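Local coordinates for protein catalase (Bacillus pumilus, PDB 4QOO) that probably breaks hydrogen peroxide down to water and oxygen at a haem group, as a tetrameric catalase, at residues 107-112 with 180-185. Sequence-based numbering, arbitrary orientation.
With RCO (resorcinol), chain G.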
loop_
_atom_site.group_PDB
_atom_site.type_symbol
_atom_site.label_atom_id
_atom_site.label_comp_id
_atom_site.label_asym_id
_atom_site.label_seq_id
_atom_site.Cartn_x
_atom_site.Cartn_y
_atom_site.Cartn_z
ATOM N N THR A 107 22.444 -23.273 -0.927
ATOM C CA THR A 107 23.732 -23.869 -1.411
ATOM C C THR A 107 24.433 -22.953 -2.425
ATOM O O THR A 107 25.476 -23.318 -3.000
ATOM C CB THR A 107 23.416 -25.189 -2.152
ATOM O OG1 THR A 107 22.305 -24.981 -2.989
ATOM C CG2 THR A 107 23.092 -26.328 -1.201
ATOM N N LEU A 108 23.895 -21.744 -2.668
ATOM C CA LEU A 108 24.556 -20.790 -3.579
ATOM C C LEU A 108 25.700 -20.031 -2.886
ATOM O O LEU A 108 25.626 -19.771 -1.669
ATOM C CB LEU A 108 23.550 -19.787 -4.104
ATOM C CG LEU A 108 22.239 -20.383 -4.707
ATOM C CD1 LEU A 108 21.438 -19.225 -5.279
ATOM C CD2 LEU A 108 22.551 -21.409 -5.789
ATOM N N ARG A 109 26.718 -19.595 -3.650
ATOM C CA ARG A 109 27.743 -18.670 -3.156
ATOM C C ARG A 109 27.155 -17.284 -2.852
ATOM O O ARG A 109 26.282 -16.779 -3.564
ATOM C CB ARG A 109 28.891 -18.547 -4.197
ATOM C CG ARG A 109 30.027 -17.598 -3.821
ATOM C CD ARG A 109 31.273 -17.699 -4.719
ATOM N NE ARG A 109 31.651 -19.074 -5.084
ATOM C CZ ARG A 109 32.292 -19.943 -4.302
ATOM N NH1 ARG A 109 32.766 -19.611 -3.100
ATOM N NH2 ARG A 109 32.498 -21.152 -4.743
ATOM N N ASP A 110 27.551 -16.730 -1.732
ATOM C CA ASP A 110 27.000 -15.438 -1.244
ATOM C C ASP A 110 27.593 -15.217 0.138
ATOM O O ASP A 110 27.761 -16.185 0.906
ATOM C CB ASP A 110 25.443 -15.490 -1.074
ATOM C CG ASP A 110 24.638 -14.613 -2.082
ATOM O OD1 ASP A 110 25.209 -13.842 -2.940
ATOM O OD2 ASP A 110 23.321 -14.731 -2.030
ATOM N N PRO A 111 27.717 -13.956 0.542
ATOM C CA PRO A 111 27.776 -13.730 1.987
ATOM C C PRO A 111 26.535 -14.249 2.681
ATOM O O PRO A 111 25.499 -14.391 2.032
ATOM C CB PRO A 111 27.818 -12.210 2.103
ATOM C CG PRO A 111 28.168 -11.739 0.753
ATOM C CD PRO A 111 27.594 -12.690 -0.191
ATOM N N ARG A 112 26.640 -14.538 3.969
ATOM C CA ARG A 112 25.470 -14.885 4.743
ATOM C C ARG A 112 25.193 -13.772 5.776
ATOM O O ARG A 112 26.098 -13.308 6.449
ATOM C CB ARG A 112 25.731 -16.214 5.468
ATOM C CG ARG A 112 25.104 -17.426 4.807
ATOM C CD ARG A 112 25.544 -17.587 3.369
ATOM N NE ARG A 112 25.034 -18.812 2.764
ATOM C CZ ARG A 112 25.338 -19.204 1.524
ATOM N NH1 ARG A 112 26.105 -18.439 0.741
ATOM N NH2 ARG A 112 24.851 -20.326 1.036
ATOM N N TRP A 180 37.961 -13.339 -0.114
ATOM C CA TRP A 180 37.279 -14.164 0.883
ATOM C C TRP A 180 36.099 -14.931 0.297
ATOM O O TRP A 180 35.923 -16.122 0.553
ATOM C CB TRP A 180 36.727 -13.294 2.045
ATOM C CG TRP A 180 37.628 -12.703 2.974
ATOM C CD1 TRP A 180 38.470 -11.668 2.755
ATOM C CD2 TRP A 180 37.754 -13.044 4.384
ATOM N NE1 TRP A 180 39.105 -11.329 3.925
ATOM C CE2 TRP A 180 38.737 -12.197 4.922
ATOM C CE3 TRP A 180 37.173 -14.034 5.210
ATOM C CZ2 TRP A 180 39.143 -12.266 6.262
ATOM C CZ3 TRP A 180 37.523 -14.058 6.540
ATOM C CH2 TRP A 180 38.519 -13.210 7.057
ATOM N N LEU A 181 35.280 -14.247 -0.498
ATOM C CA LEU A 181 34.041 -14.840 -1.002
ATOM C C LEU A 181 34.282 -15.995 -1.976
ATOM O O LEU A 181 33.478 -16.932 -2.019
ATOM C CB LEU A 181 33.197 -13.763 -1.699
ATOM C CG LEU A 181 31.848 -14.205 -2.228
ATOM C CD1 LEU A 181 30.949 -14.561 -1.075
ATOM C CD2 LEU A 181 31.279 -13.060 -3.047
ATOM N N PHE A 182 35.416 -15.976 -2.697
ATOM C CA PHE A 182 35.713 -17.062 -3.604
ATOM C C PHE A 182 36.603 -18.142 -3.025
ATOM O O PHE A 182 36.915 -19.121 -3.725
ATOM C CB PHE A 182 36.205 -16.537 -4.943
ATOM C CG PHE A 182 35.081 -16.061 -5.822
ATOM C CD1 PHE A 182 34.438 -16.935 -6.661
ATOM C CD2 PHE A 182 34.680 -14.741 -5.784
ATOM C CE1 PHE A 182 33.390 -16.521 -7.447
ATOM C CE2 PHE A 182 33.639 -14.307 -6.581
ATOM C CZ PHE A 182 33.014 -15.190 -7.433
ATOM N N SER A 183 36.941 -18.030 -1.741
ATOM C CA SER A 183 37.343 -19.205 -0.923
ATOM C C SER A 183 36.125 -20.069 -0.734
ATOM O O SER A 183 35.018 -19.679 -1.116
ATOM C CB SER A 183 37.934 -18.797 0.409
ATOM O OG SER A 183 36.941 -18.480 1.371
ATOM N N ASP A 184 36.275 -21.259 -0.179
ATOM C CA ASP A 184 35.071 -22.052 0.026
ATOM C C ASP A 184 34.139 -21.435 1.128
ATOM O O ASP A 184 33.025 -21.862 1.291
ATOM C CB ASP A 184 35.380 -23.502 0.321
ATOM C CG ASP A 184 35.896 -24.280 -0.921
ATOM O OD1 ASP A 184 35.611 -23.919 -2.100
ATOM O OD2 ASP A 184 36.619 -25.290 -0.666
ATOM N N GLU A 185 34.588 -20.412 1.835
ATOM C CA GLU A 185 33.745 -19.785 2.855
ATOM C C GLU A 185 32.632 -18.988 2.151
ATOM O O GLU A 185 31.660 -18.568 2.821
ATOM C CB GLU A 185 34.521 -18.886 3.825
ATOM C CG GLU A 185 33.738 -18.625 5.156
ATOM C CD GLU A 185 34.523 -17.868 6.208
ATOM O OE1 GLU A 185 35.785 -17.742 6.043
ATOM O OE2 GLU A 185 33.888 -17.426 7.230
HETATM C C1 RCO G . 27.858 -13.012 -4.607
HETATM C C2 RCO G . 27.430 -14.180 -5.213
HETATM C C3 RCO G . 28.174 -14.717 -6.311
HETATM C C4 RCO G . 29.292 -14.066 -6.808
HETATM C C5 RCO G . 29.677 -12.918 -6.210
HETATM C C6 RCO G . 28.978 -12.401 -5.124
HETATM O O1 RCO G . 27.293 -12.431 -3.507
HETATM O O3 RCO G . 27.785 -15.851 -6.938
HETATM O O HOH W 1 32.907 -23.057 -2.564
HETATM O O HOH W 2 29.873 -16.642 2.653
#
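Arg109 reaches from the loop ahead of strand 113-120 to the C-terminal end of helix 175-181, where its NH1 donates to Leu181 O at 3.0 Å and, through a weak, strongly bent bond (121°), to Ser183 O. Both oxygens lie at the guanidinium edge; NH1 sits in the carbonyl plane of Leu181, whose oxygen is tilted 18° from the guanidinium plane. The extended start of the side chain, CG anti to N (chi1 179°), lays CD over one face of the Phe182 ring in a CH-pi contact, 4.0 Å from the centroid, and the bend at chi3 swings the guanidinium to the carbonyls. NH2 donates to a water that in turn donates to Asp184 OD1, linking the opposite charges indirectly. With an alanine here, Leu181 O and Ser183 O would probably lose this donor, the Phe182 face its CD contact and Asp184 its water link. Ser183 OG donates to Trp180 O and accepts from Glu185 N, an ST turn. Another water donates to both Asp110 O and Glu185 O. Asp110 O also accepts from Arg112 NH1, while Leu108 O takes bonds from both NH1 and NH2 of Arg112, lying in its guanidinium plane. Leu181 CD1 packs against Pro111 CD at 3.9 Å. A bound resorcinol donates from O1 to Asp110 OD1 at 2.6 Å, while OD2 accepts from the backbone N of Val98 and Ile99. The Pro111 side chain lies about 8 Å from the haem; helix 434-448 packs on Phe182 through Leu440 and Leu444, and separately helix 229-236 touches Arg109 through Met229.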